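Local coordinates for protein nigritoxine (Vibrio nigripulchritudo, PDB 5M41) that acts as a bacterial toxin against crustaceans and insects, and is built on a new fold, at residues D644-I649 with M722-G727; F606-E611 with N638-K643; F582-H587 with T600-A605; T663-Q668 with L712-A717. All blocks are in the same frame, centred on the assembly; numbering follows the deposited sequence.

Contact 1: residues D644-I649 with M722-G727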
loop_
_atom_site.group_PDB
_atom_site.type_symbol
_atom_site.label_atom_id
_atom_site.label_comp_id
_atom_site.label_asym_id
_atom_site.label_seq_id
_atom_site.Cartn_x
_atom_site.Cartn_y
_atom_site.Cartn_z
ATOM N N ASP A 644 -7.618 -30.952 21.489
ATOM C CA ASP A 644 -8.930 -31.103 22.136
ATOM C C ASP A 644 -9.907 -32.059 21.461
ATOM O O ASP A 644 -10.709 -32.688 22.150
ATOM C CB ASP A 644 -9.593 -29.736 22.297
ATOM C CG ASP A 644 -8.719 -28.775 23.069
ATOM O OD1 ASP A 644 -8.735 -28.854 24.326
ATOM O OD2 ASP A 644 -7.997 -27.975 22.426
ATOM N N ILE A 645 -9.887 -32.136 20.130
ATOM C CA ILE A 645 -10.819 -33.021 19.439
ATOM C C ILE A 645 -10.229 -34.429 19.414
ATOM O O ILE A 645 -9.119 -34.631 18.891
ATOM C CB ILE A 645 -11.158 -32.574 18.007
ATOM C CG1 ILE A 645 -11.349 -31.038 17.907
ATOM C CG2 ILE A 645 -12.382 -33.332 17.513
ATOM C CD1 ILE A 645 -12.476 -30.462 18.768
ATOM N N PRO A 646 -10.958 -35.402 19.986
ATOM C CA PRO A 646 -10.440 -36.778 20.129
ATOM C C PRO A 646 -10.142 -37.505 18.807
ATOM O O PRO A 646 -9.390 -38.464 18.809
ATOM C CB PRO A 646 -11.559 -37.491 20.892
ATOM C CG PRO A 646 -12.259 -36.388 21.652
ATOM C CD PRO A 646 -12.242 -35.224 20.696
ATOM N N ASP A 647 -10.721 -37.063 17.691
ATOM C CA ASP A 647 -10.492 -37.739 16.404
ATOM C C ASP A 647 -10.841 -36.807 15.254
ATOM O O ASP A 647 -11.439 -35.751 15.463
ATOM C CB ASP A 647 -11.355 -39.016 16.306
ATOM C CG ASP A 647 -10.752 -40.090 15.376
ATOM O OD1 ASP A 647 -9.735 -39.834 14.682
ATOM O OD2 ASP A 647 -11.302 -41.220 15.353
ATOM N N ASN A 648 -10.464 -37.209 14.045
ATOM C CA ASN A 648 -10.923 -36.578 12.826
ATOM C C ASN A 648 -12.389 -36.838 12.630
ATOM O O ASN A 648 -12.935 -37.752 13.215
ATOM C CB ASN A 648 -10.137 -37.105 11.616
ATOM C CG ASN A 648 -8.708 -36.596 11.603
ATOM O OD1 ASN A 648 -8.386 -35.600 12.261
ATOM N ND2 ASN A 648 -7.843 -37.276 10.864
ATOM N N ILE A 649 -12.993 -36.028 11.775
ATOM C CA ILE A 649 -14.424 -35.965 11.550
ATOM C C ILE A 649 -14.687 -36.461 10.122
ATOM O O ILE A 649 -13.955 -36.110 9.215
ATOM C CB ILE A 649 -14.875 -34.490 11.707
ATOM C CG1 ILE A 649 -15.063 -34.161 13.196
ATOM C CG2 ILE A 649 -16.126 -34.198 10.907
ATOM C CD1 ILE A 649 -15.130 -32.683 13.539
ATOM N N MET A 722 -17.775 -32.843 15.979
ATOM C CA MET A 722 -18.225 -31.655 15.236
ATOM C C MET A 722 -18.788 -30.544 16.147
ATOM O O MET A 722 -18.394 -29.385 16.027
ATOM C CB MET A 722 -19.236 -32.041 14.144
ATOM C CG MET A 722 -19.737 -30.856 13.320
ATOM S SD MET A 722 -18.416 -29.886 12.527
ATOM C CE MET A 722 -18.227 -30.845 11.023
ATOM N N THR A 723 -19.685 -30.898 17.077
ATOM C CA THR A 723 -20.281 -29.895 17.974
ATOM C C THR A 723 -19.225 -29.297 18.902
ATOM O O THR A 723 -19.280 -28.098 19.228
ATOM C CB THR A 723 -21.432 -30.475 18.844
ATOM O OG1 THR A 723 -20.938 -31.572 19.613
ATOM C CG2 THR A 723 -22.623 -30.942 17.990
ATOM N N GLN A 724 -18.275 -30.127 19.345
ATOM C CA GLN A 724 -17.170 -29.640 20.195
ATOM C C GLN A 724 -16.324 -28.633 19.415
ATOM O O GLN A 724 -16.055 -27.520 19.880
ATOM C CB GLN A 724 -16.290 -30.803 20.701
ATOM C CG GLN A 724 -15.248 -30.367 21.730
ATOM C CD GLN A 724 -14.130 -31.395 21.951
ATOM O OE1 GLN A 724 -14.172 -32.509 21.420
ATOM N NE2 GLN A 724 -13.110 -31.007 22.720
ATOM N N LEU A 725 -15.932 -29.029 18.211
ATOM C CA LEU A 725 -15.120 -28.185 17.325
ATOM C C LEU A 725 -15.763 -26.827 17.060
ATOM O O LEU A 725 -15.129 -25.786 17.254
ATOM C CB LEU A 725 -14.878 -28.887 15.984
ATOM C CG LEU A 725 -14.191 -28.065 14.881
ATOM C CD1 LEU A 725 -12.752 -27.731 15.265
ATOM C CD2 LEU A 725 -14.184 -28.876 13.597
ATOM N N MET A 726 -17.008 -26.850 16.598
ATOM C CA MET A 726 -17.726 -25.615 16.256
ATOM C C MET A 726 -18.007 -24.759 17.485
ATOM O O MET A 726 -17.901 -23.547 17.421
ATOM C CB MET A 726 -19.017 -25.902 15.483
ATOM C CG MET A 726 -18.810 -26.577 14.139
ATOM S SD MET A 726 -17.767 -25.608 13.022
ATOM C CE MET A 726 -18.989 -24.827 11.993
ATOM N N GLY A 727 -18.372 -25.393 18.589
ATOM C CA GLY A 727 -18.582 -24.700 19.853
ATOM C C GLY A 727 -17.381 -23.850 20.193
ATOM O O GLY A 727 -17.528 -22.667 20.557
#
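Q724, on helix 719-731, and D644, in the loop leading into strand 649-652, are joined by the one hydrogen bond between the two segments. Q724 NE2 donates to D644 O over 3.0 Å. The donor stands above the carbonyl plane and the acceptor is tilted out of the amide plane, which goes with a bent N-H...O angle of 149°. Glutamine has the length for this: with CG turned opposite the backbone N (chi1 -172°) and the chain extended beyond it, the amide spans the gap to the loop. The other end of that amide leans on proline, Q724 OE1 lying 3.4 Å from P646 CD.

The remaining contacts are van der Waals packing, led by aliphatic side chains. I645 and Q724 run antiparallel alongside each other, with I645 CD1 3.7 Å from the amide carbon Q724 CD; the same methyl also meets L725 CB at 4.0 Å. I649 uses both of its branches. Its CD1 reaches the helix backbone at M722 N (3.6 Å) and touches L725 CD2 (3.9 Å), while CG2 meets M722 CE. Bends at chi2 and chi3 curl the M722 chain, which crosses I649 at about a right angle. L607 of helix 603-614 packs on both L725 and D644.

Buried apolar side chains supply most of this interface, and its single, bent polar bond sits at the partly exposed margin; holding the loop to the helix therefore probably depends more on shape than on directed bonding.

Contact 2: residues F606-E611 with N638-K643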
loop_
_atom_site.group_PDB
_atom_site.type_symbol
_atom_site.label_atom_id
_atom_site.label_comp_id
_atom_site.label_asym_id
_atom_site.label_seq_id
_atom_site.Cartn_x
_atom_site.Cartn_y
_atom_site.Cartn_z
ATOM N N PHE A 606 -7.319 -28.152 11.844
ATOM C CA PHE A 606 -8.278 -27.094 11.547
ATOM C C PHE A 606 -8.492 -26.240 12.797
ATOM O O PHE A 606 -8.386 -25.019 12.740
ATOM C CB PHE A 606 -9.616 -27.683 11.044
ATOM C CG PHE A 606 -10.646 -26.631 10.650
ATOM C CD1 PHE A 606 -10.535 -25.923 9.436
ATOM C CD2 PHE A 606 -11.729 -26.345 11.485
ATOM C CE1 PHE A 606 -11.480 -24.965 9.069
ATOM C CE2 PHE A 606 -12.677 -25.389 11.117
ATOM C CZ PHE A 606 -12.559 -24.701 9.914
ATOM N N LEU A 607 -8.747 -26.903 13.928
ATOM C CA LEU A 607 -8.968 -26.205 15.205
ATOM C C LEU A 607 -7.797 -25.271 15.530
ATOM O O LEU A 607 -8.010 -24.090 15.850
ATOM C CB LEU A 607 -9.216 -27.191 16.376
ATOM C CG LEU A 607 -9.338 -26.603 17.791
ATOM C CD1 LEU A 607 -10.457 -25.555 17.872
ATOM C CD2 LEU A 607 -9.510 -27.685 18.864
ATOM N N THR A 608 -6.578 -25.797 15.435
ATOM C CA THR A 608 -5.379 -25.040 15.789
ATOM C C THR A 608 -5.232 -23.865 14.853
ATOM O O THR A 608 -5.018 -22.731 15.301
ATOM C CB THR A 608 -4.100 -25.907 15.766
ATOM O OG1 THR A 608 -4.216 -26.934 16.760
ATOM C CG2 THR A 608 -2.865 -25.063 16.100
ATOM N N TYR A 609 -5.364 -24.124 13.558
ATOM C CA TYR A 609 -5.189 -23.033 12.599
ATOM C C TYR A 609 -6.204 -21.918 12.842
ATOM O O TYR A 609 -5.828 -20.755 12.924
ATOM C CB TYR A 609 -5.189 -23.516 11.142
ATOM C CG TYR A 609 -5.083 -22.375 10.151
ATOM C CD1 TYR A 609 -3.847 -21.786 9.857
ATOM C CD2 TYR A 609 -6.222 -21.860 9.533
ATOM C CE1 TYR A 609 -3.750 -20.727 8.965
ATOM C CE2 TYR A 609 -6.141 -20.800 8.635
ATOM C CZ TYR A 609 -4.901 -20.242 8.351
ATOM O OH TYR A 609 -4.814 -19.186 7.455
ATOM N N ILE A 610 -7.472 -22.275 12.994
ATOM C CA ILE A 610 -8.526 -21.286 13.143
ATOM C C ILE A 610 -8.375 -20.489 14.454
ATOM O O ILE A 610 -8.497 -19.249 14.444
ATOM C CB ILE A 610 -9.926 -21.925 12.983
ATOM C CG1 ILE A 610 -10.118 -22.397 11.533
ATOM C CG2 ILE A 610 -11.052 -20.952 13.372
ATOM C CD1 ILE A 610 -10.115 -21.292 10.478
ATOM N N GLU A 611 -8.075 -21.175 15.559
ATOM C CA GLU A 611 -7.812 -20.493 16.830
ATOM C C GLU A 611 -6.646 -19.514 16.690
ATOM O O GLU A 611 -6.686 -18.423 17.236
ATOM C CB GLU A 611 -7.574 -21.491 17.966
ATOM C CG GLU A 611 -8.813 -22.316 18.301
ATOM C CD GLU A 611 -9.942 -21.465 18.867
ATOM O OE1 GLU A 611 -9.687 -20.735 19.832
ATOM O OE2 GLU A 611 -11.080 -21.524 18.363
ATOM N N ASN A 638 -2.962 -35.766 16.410
ATOM C CA ASN A 638 -2.825 -35.465 17.832
ATOM C C ASN A 638 -1.510 -34.771 18.198
ATOM O O ASN A 638 -1.167 -34.659 19.367
ATOM C CB ASN A 638 -3.097 -36.716 18.666
ATOM C CG ASN A 638 -4.488 -37.293 18.400
ATOM O OD1 ASN A 638 -5.459 -36.548 18.185
ATOM N ND2 ASN A 638 -4.593 -38.621 18.409
ATOM N N ASP A 639 -0.808 -34.256 17.193
ATOM C CA ASP A 639 0.486 -33.597 17.412
ATOM C C ASP A 639 0.488 -32.089 17.127
ATOM O O ASP A 639 1.563 -31.484 17.015
ATOM C CB ASP A 639 1.581 -34.270 16.577
ATOM C CG ASP A 639 1.947 -35.679 17.076
ATOM O OD1 ASP A 639 1.756 -35.999 18.266
ATOM O OD2 ASP A 639 2.443 -36.467 16.258
ATOM N N PHE A 640 -0.695 -31.485 17.012
ATOM C CA PHE A 640 -0.813 -30.017 16.890
ATOM C C PHE A 640 -0.891 -29.374 18.275
ATOM O O PHE A 640 -1.164 -30.064 19.253
ATOM C CB PHE A 640 -2.041 -29.636 16.056
ATOM C CG PHE A 640 -1.934 -30.042 14.615
ATOM C CD1 PHE A 640 -1.343 -29.197 13.683
ATOM C CD2 PHE A 640 -2.424 -31.271 14.190
ATOM C CE1 PHE A 640 -1.238 -29.571 12.353
ATOM C CE2 PHE A 640 -2.330 -31.656 12.853
ATOM C CZ PHE A 640 -1.724 -30.809 11.934
ATOM N N ASP A 641 -0.664 -28.063 18.362
ATOM C CA ASP A 641 -0.728 -27.345 19.647
ATOM C C ASP A 641 -2.040 -27.619 20.381
ATOM O O ASP A 641 -2.068 -27.752 21.606
ATOM C CB ASP A 641 -0.557 -25.839 19.439
ATOM C CG ASP A 641 -0.634 -25.048 20.749
ATOM O OD1 ASP A 641 0.349 -25.076 21.525
ATOM O OD2 ASP A 641 -1.670 -24.385 20.997
ATOM N N LEU A 642 -3.136 -27.705 19.634
ATOM C CA LEU A 642 -4.401 -28.047 20.241
ATOM C C LEU A 642 -4.725 -29.493 19.924
ATOM O O LEU A 642 -4.580 -29.941 18.776
ATOM C CB LEU A 642 -5.516 -27.092 19.794
ATOM C CG LEU A 642 -5.286 -25.622 20.129
ATOM C CD1 LEU A 642 -6.500 -24.805 19.701
ATOM C CD2 LEU A 642 -4.977 -25.397 21.618
ATOM N N LYS A 643 -5.145 -30.222 20.957
ATOM C CA LYS A 643 -5.392 -31.656 20.843
ATOM C C LYS A 643 -6.794 -31.983 21.327
ATOM O O LYS A 643 -7.135 -33.145 21.528
ATOM C CB LYS A 643 -4.355 -32.430 21.654
ATOM C CG LYS A 643 -2.933 -31.902 21.508
ATOM C CD LYS A 643 -1.936 -32.813 22.208
ATOM C CE LYS A 643 -0.550 -32.758 21.573
ATOM N NZ LYS A 643 -0.036 -31.384 21.372
#
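F640 is the first residue of the 638-643 loop to touch segment 606-611, bringing its CB to 3.5 Å from T608 OG1. F640 is buried, and its side chain also packs against K632 of helix 625-632 and A605 of helix 603-614, an enclosed setting that suits an aromatic. D641 follows with a lighter contact, CB to T608 CG2 at 4.1 Å, the two side chains crossing at about a right angle. D641 is exposed, where a charged side chain is readily solvated, and its OD2 is hydrogen-bonded to Y622 OH.

L642 makes the main contact. Its backbone N donates to T608 OG1 over 3.2 Å, with an N-H...O angle of 146°. The same hydroxyl is hydrogen-bonded to N604 O, one helical turn earlier, so the threonine both satisfies a carbonyl of its own helix and receives the loop. The loop before strand 649-652 is thus docked on helix 603-614, and threonine, short and bearing a hydroxyl, probably allows the loop backbone to approach. With OG1 opposite the carbonyl carbon and beside the backbone N (chi1 -63°), the hydroxyl faces the loop and CG2 is left for D641.

The L642 side chain offers an aliphatic tip to the helix: CD1 is 3.7 Å from E611 CG and 3.9 Å from L607 CG, meeting both at about right angles. Only the aliphatic part of E611 is used here, its carboxylate forming a salt bridge with K614. K643 turns away from the helix and folds back on the loop, its NZ donating to F640 O over 2.7 Å from above the carbonyl plane.

Contact 3: residues F582-H587 with T600-A605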
loop_
_atom_site.group_PDB
_atom_site.type_symbol
_atom_site.label_atom_id
_atom_site.label_comp_id
_atom_site.label_asym_id
_atom_site.label_seq_id
_atom_site.Cartn_x
_atom_site.Cartn_y
_atom_site.Cartn_z
ATOM N N PHE A 582 -7.665 -28.540 4.902
ATOM C CA PHE A 582 -7.792 -29.258 6.186
ATOM C C PHE A 582 -8.670 -30.492 6.042
ATOM O O PHE A 582 -9.195 -31.036 7.042
ATOM C CB PHE A 582 -8.315 -28.329 7.294
ATOM C CG PHE A 582 -7.365 -27.211 7.618
ATOM C CD1 PHE A 582 -6.317 -27.412 8.516
ATOM C CD2 PHE A 582 -7.478 -25.978 6.978
ATOM C CE1 PHE A 582 -5.403 -26.396 8.776
ATOM C CE2 PHE A 582 -6.563 -24.953 7.229
ATOM C CZ PHE A 582 -5.528 -25.167 8.131
ATOM N N VAL A 583 -8.798 -30.943 4.790
ATOM C CA VAL A 583 -9.589 -32.128 4.445
ATOM C C VAL A 583 -8.829 -33.034 3.479
ATOM O O VAL A 583 -7.841 -32.628 2.867
ATOM C CB VAL A 583 -10.956 -31.762 3.795
ATOM C CG1 VAL A 583 -11.846 -30.996 4.779
ATOM C CG2 VAL A 583 -10.762 -30.971 2.499
ATOM N N HIS A 584 -9.314 -34.263 3.350
ATOM C CA HIS A 584 -8.878 -35.183 2.309
ATOM C C HIS A 584 -9.973 -36.193 2.179
ATOM O O HIS A 584 -10.899 -36.214 3.018
ATOM C CB HIS A 584 -7.531 -35.830 2.646
ATOM C CG HIS A 584 -7.515 -36.562 3.969
ATOM N ND1 HIS A 584 -8.022 -37.808 4.120
ATOM C CD2 HIS A 584 -7.024 -36.188 5.211
ATOM C CE1 HIS A 584 -7.866 -38.203 5.393
ATOM N NE2 HIS A 584 -7.258 -37.212 6.063
ATOM N N HIS A 585 -9.930 -37.004 1.121
ATOM C CA HIS A 585 -10.835 -38.138 1.027
ATOM C C HIS A 585 -10.084 -39.440 0.988
ATOM O O HIS A 585 -8.898 -39.467 0.690
ATOM C CB HIS A 585 -11.831 -38.020 -0.124
ATOM C CG HIS A 585 -11.201 -37.928 -1.497
ATOM N ND1 HIS A 585 -11.036 -39.003 -2.296
ATOM C CD2 HIS A 585 -10.751 -36.821 -2.227
ATOM C CE1 HIS A 585 -10.495 -38.610 -3.468
ATOM N NE2 HIS A 585 -10.316 -37.272 -3.418
ATOM N N SER A 586 -10.765 -40.531 1.315
ATOM C CA SER A 586 -10.095 -41.821 1.383
ATOM C C SER A 586 -11.078 -42.961 1.210
ATOM O O SER A 586 -12.300 -42.772 1.290
ATOM C CB SER A 586 -9.342 -41.957 2.713
ATOM O OG SER A 586 -10.253 -42.058 3.785
ATOM N N HIS A 587 -10.526 -44.150 0.979
ATOM C CA HIS A 587 -11.300 -45.323 0.630
ATOM C C HIS A 587 -10.396 -46.514 0.699
ATOM O O HIS A 587 -9.174 -46.375 0.727
ATOM C CB HIS A 587 -11.852 -45.180 -0.784
ATOM C CG HIS A 587 -10.783 -45.025 -1.830
ATOM N ND1 HIS A 587 -10.534 -43.853 -2.437
ATOM C CD2 HIS A 587 -9.859 -45.944 -2.345
ATOM C CE1 HIS A 587 -9.514 -43.998 -3.297
ATOM N NE2 HIS A 587 -9.099 -45.287 -3.241
ATOM N N THR A 600 -12.738 -36.624 4.997
ATOM C CA THR A 600 -12.261 -36.447 6.356
ATOM C C THR A 600 -11.854 -35.014 6.596
ATOM O O THR A 600 -11.122 -34.436 5.801
ATOM C CB THR A 600 -11.059 -37.355 6.657
ATOM O OG1 THR A 600 -11.528 -38.701 6.705
ATOM C CG2 THR A 600 -10.430 -37.012 8.019
ATOM N N LEU A 601 -12.361 -34.466 7.692
ATOM C CA LEU A 601 -11.953 -33.174 8.190
ATOM C C LEU A 601 -10.901 -33.403 9.267
ATOM O O LEU A 601 -11.128 -34.165 10.213
ATOM C CB LEU A 601 -13.166 -32.436 8.792
ATOM C CG LEU A 601 -12.826 -31.145 9.552
ATOM C CD1 LEU A 601 -12.261 -30.067 8.616
ATOM C CD2 LEU A 601 -14.043 -30.646 10.329
ATOM N N GLU A 602 -9.771 -32.723 9.119
ATOM C CA GLU A 602 -8.656 -32.824 10.040
ATOM C C GLU A 602 -8.874 -31.916 11.272
ATOM O O GLU A 602 -8.415 -30.769 11.315
ATOM C CB GLU A 602 -7.366 -32.487 9.293
ATOM C CG GLU A 602 -7.024 -33.485 8.193
ATOM C CD GLU A 602 -6.261 -32.855 7.028
ATOM O OE1 GLU A 602 -5.522 -31.874 7.242
ATOM O OE2 GLU A 602 -6.395 -33.339 5.885
ATOM N N SER A 603 -9.557 -32.472 12.266
ATOM C CA SER A 603 -10.135 -31.708 13.370
ATOM C C SER A 603 -9.160 -30.776 14.060
ATOM O O SER A 603 -9.382 -29.569 14.094
ATOM C CB SER A 603 -10.735 -32.666 14.395
ATOM O OG SER A 603 -11.760 -33.422 13.790
ATOM N N ASN A 604 -8.078 -31.336 14.593
ATOM C CA ASN A 604 -7.153 -30.565 15.408
ATOM C C ASN A 604 -6.303 -29.620 14.577
ATOM O O ASN A 604 -5.959 -28.524 15.047
ATOM C CB ASN A 604 -6.292 -31.474 16.307
ATOM C CG ASN A 604 -7.093 -32.092 17.454
ATOM O OD1 ASN A 604 -7.937 -31.440 18.067
ATOM N ND2 ASN A 604 -6.828 -33.354 17.746
ATOM N N ALA A 605 -5.995 -30.017 13.340
ATOM C CA ALA A 605 -5.198 -29.145 12.472
ATOM C C ALA A 605 -6.051 -27.908 12.199
ATOM O O ALA A 605 -5.566 -26.783 12.334
ATOM C CB ALA A 605 -4.803 -29.838 11.171
HETATM O O HOH W 1 -11.277 -39.644 4.318
#
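At the open end of the beta hairpin formed by strands 583-589 and 594-601, H584 pairs with T600 and V583 with L601. H584 and T600 form an antiparallel hydrogen-bonded pair: T600 N donates to H584 O (2.7 Å) and H584 N to T600 O (3.1 Å). V583 and L601 form the neighbouring non-hydrogen-bonded pair, meeting on the other face at V583 CG1 and L601 CD1; their branched apolar side chains suit this buried face of the sheet.

H584 CG occupies the crowded position between backbone N and carbonyl carbon (chi1 56°), which lays the imidazole beside T600. T600 CB sits over one ring face in a CH-pi contact, 3.9 Å from the centroid. At the ring edge, H584 CD2 comes within 3.0 Å of E602 OE2, the carboxylate being turned 28° from the ring. Beyond this pair, one water bridges S586 OG and T600 OG1, and that threonine hydroxyl is also bonded to H650.

E602 follows the strand: it is the centre of an inverse gamma turn and the N-cap residue of helix 603-614. Its N donates nearly straight to F582 O over 2.7 Å, and its OE1 forms a salt bridge with K632. Past the turn, small A605 fits at the edge of the F582 ring, its CB in the ring plane and 3.9 Å from F582 CD1.

Contact 4: residues T663-Q668 with L712-A717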
loop_
_atom_site.group_PDB
_atom_site.type_symbol
_atom_site.label_atom_id
_atom_site.label_comp_id
_atom_site.label_asym_id
_atom_site.label_seq_id
_atom_site.Cartn_x
_atom_site.Cartn_y
_atom_site.Cartn_z
ATOM N N THR A 663 -25.950 -38.551 9.853
ATOM C CA THR A 663 -26.841 -37.498 10.299
ATOM C C THR A 663 -27.378 -36.803 9.056
ATOM O O THR A 663 -27.033 -37.171 7.937
ATOM C CB THR A 663 -26.112 -36.449 11.145
ATOM O OG1 THR A 663 -25.185 -35.754 10.306
ATOM C CG2 THR A 663 -25.394 -37.087 12.350
ATOM N N THR A 664 -28.227 -35.802 9.249
ATOM C CA THR A 664 -28.749 -34.993 8.144
ATOM C C THR A 664 -27.921 -33.702 7.989
ATOM O O THR A 664 -28.222 -32.861 7.149
ATOM C CB THR A 664 -30.212 -34.622 8.424
ATOM O OG1 THR A 664 -30.263 -33.931 9.682
ATOM C CG2 THR A 664 -31.097 -35.906 8.513
ATOM N N TYR A 665 -26.880 -33.554 8.802
ATOM C CA TYR A 665 -25.950 -32.421 8.703
ATOM C C TYR A 665 -24.990 -32.639 7.548
ATOM O O TYR A 665 -24.391 -33.710 7.424
ATOM C CB TYR A 665 -25.151 -32.270 9.999
ATOM C CG TYR A 665 -24.256 -31.057 10.050
ATOM C CD1 TYR A 665 -24.786 -29.802 10.379
ATOM C CD2 TYR A 665 -22.870 -31.159 9.834
ATOM C CE1 TYR A 665 -23.983 -28.679 10.452
ATOM C CE2 TYR A 665 -22.047 -30.027 9.910
ATOM C CZ TYR A 665 -22.625 -28.791 10.218
ATOM O OH TYR A 665 -21.877 -27.644 10.318
ATOM N N THR A 666 -24.848 -31.631 6.696
ATOM C CA THR A 666 -24.074 -31.805 5.467
ATOM C C THR A 666 -22.782 -31.006 5.521
ATOM O O THR A 666 -22.678 -30.041 6.286
ATOM C CB THR A 666 -24.863 -31.328 4.237
ATOM O OG1 THR A 666 -25.004 -29.904 4.312
ATOM C CG2 THR A 666 -26.262 -31.998 4.178
ATOM N N LEU A 667 -21.809 -31.401 4.694
ATOM C CA LEU A 667 -20.592 -30.619 4.492
ATOM C C LEU A 667 -20.940 -29.200 4.048
ATOM O O LEU A 667 -20.266 -28.251 4.436
ATOM C CB LEU A 667 -19.671 -31.278 3.451
ATOM C CG LEU A 667 -18.338 -30.560 3.191
ATOM C CD1 LEU A 667 -17.425 -30.560 4.416
ATOM C CD2 LEU A 667 -17.604 -31.190 2.019
ATOM N N GLN A 668 -21.973 -29.062 3.221
ATOM C CA GLN A 668 -22.457 -27.731 2.837
ATOM C C GLN A 668 -22.852 -26.855 4.045
ATOM O O GLN A 668 -22.484 -25.677 4.098
ATOM C CB GLN A 668 -23.631 -27.835 1.865
ATOM C CG GLN A 668 -23.820 -26.554 1.073
ATOM C CD GLN A 668 -25.079 -26.554 0.236
ATOM O OE1 GLN A 668 -25.022 -26.287 -0.966
ATOM N NE2 GLN A 668 -26.228 -26.846 0.861
ATOM N N LEU A 712 -22.856 -34.932 0.964
ATOM C CA LEU A 712 -21.984 -35.477 1.991
ATOM C C LEU A 712 -22.530 -35.235 3.388
ATOM O O LEU A 712 -22.576 -34.088 3.853
ATOM C CB LEU A 712 -20.572 -34.896 1.854
ATOM C CG LEU A 712 -19.755 -35.432 0.659
ATOM C CD1 LEU A 712 -18.551 -34.544 0.391
ATOM C CD2 LEU A 712 -19.313 -36.865 0.914
ATOM N N PHE A 713 -22.918 -36.310 4.068
ATOM C CA PHE A 713 -23.469 -36.184 5.427
ATOM C C PHE A 713 -22.466 -36.554 6.540
ATOM O O PHE A 713 -21.685 -37.478 6.393
ATOM C CB PHE A 713 -24.756 -37.010 5.583
ATOM C CG PHE A 713 -25.834 -36.655 4.595
ATOM C CD1 PHE A 713 -26.734 -35.619 4.857
ATOM C CD2 PHE A 713 -25.970 -37.375 3.405
ATOM C CE1 PHE A 713 -27.733 -35.292 3.947
ATOM C CE2 PHE A 713 -26.974 -37.059 2.493
ATOM C CZ PHE A 713 -27.851 -36.009 2.759
ATOM N N LEU A 714 -22.511 -35.833 7.660
ATOM C CA LEU A 714 -21.654 -36.137 8.802
ATOM C C LEU A 714 -22.078 -37.485 9.411
ATOM O O LEU A 714 -23.272 -37.705 9.598
ATOM C CB LEU A 714 -21.774 -35.012 9.841
ATOM C CG LEU A 714 -20.983 -35.115 11.157
ATOM C CD1 LEU A 714 -19.535 -34.706 10.941
ATOM C CD2 LEU A 714 -21.597 -34.199 12.207
ATOM N N ASP A 715 -21.108 -38.371 9.690
ATOM C CA ASP A 715 -21.356 -39.635 10.409
ATOM C C ASP A 715 -21.960 -39.349 11.761
ATOM O O ASP A 715 -21.541 -38.405 12.446
ATOM C CB ASP A 715 -20.061 -40.420 10.698
ATOM C CG ASP A 715 -19.435 -40.996 9.474
ATOM O OD1 ASP A 715 -19.978 -40.771 8.365
ATOM O OD2 ASP A 715 -18.383 -41.667 9.621
ATOM N N VAL A 716 -22.889 -40.202 12.178
ATOM C CA VAL A 716 -23.419 -40.102 13.535
ATOM C C VAL A 716 -22.248 -40.129 14.538
ATOM O O VAL A 716 -22.236 -39.365 15.532
ATOM C CB VAL A 716 -24.464 -41.211 13.816
ATOM C CG1 VAL A 716 -24.732 -41.363 15.311
ATOM C CG2 VAL A 716 -25.767 -40.905 13.075
ATOM N N ALA A 717 -21.250 -40.968 14.254
ATOM C CA ALA A 717 -20.101 -41.147 15.152
ATOM C C ALA A 717 -19.244 -39.870 15.301
ATOM O O ALA A 717 -18.541 -39.697 16.304
ATOM C CB ALA A 717 -19.246 -42.341 14.715
#
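The F713 ring is met at its edge, in plane, by the T664 carbonyl, F713 CE1 lying 4.0 Å from T664 O. T666 and F713 project together from the same face, T666 CG2 3.6 Å from F713 CE1 in an oblique approach to the ring. The second ring, Y665, takes L714 CB at its edge, 4.0 Å from Y665 CD2, and has M722 of helix 719-731 as a further neighbour. The flat phenyl ring fits beside the chain where it turns at T664, and L714 gives buried Y665 an apolar neighbour.

L714 O receives two donors, both from T663. T663 N comes nearly along the C=O axis at 2.8 Å, while T663 OG1, also at 2.8 Å, stands 27° off the carbonyl plane. Placing OG1 between the backbone N and the carbonyl carbon (chi1 67°) lets that hydroxyl also accept from Y665 N, which makes an ST turn at the corner. Beyond it L714 N donates to Y665 O (2.8 Å) and L667 N to L712 O (2.9 Å). L667 and L712 extend the apolar packing, side by side.

The L714 N to Y665 O and L667 N to L712 O bonds flank T666 and F713, an antiparallel non-hydrogen-bonded pair. A short strand is thus laid along strand 713-715, an edge strand of a six-stranded antiparallel sheet, and passes straight into helix 667-676, whose N-cap T666 bonds through OG1 to D669 N.

Overall arrangement
All four contacts lie in the C-terminal part of the chain, around one antiparallel sheet and the helices beside it. Contact 1 is central: its centre is 11 Å from that of contact 2, 12 Å from contact 3 and 14 Å from contact 4, and it touches each. I649 O probably bonds L601 N (2.8 Å), linking it to contact 3, and I649 CG2 packs on L714 CD1 of contact 4. Contacts 2 and 3 share helix 603-614 and meet where F640 lies against A605. Contacts 2 and 4 remain separate, nearest atoms about 9 Å apart. The magnesium ion is bound elsewhere, at V189, E192 and D195, residues of none of these segments.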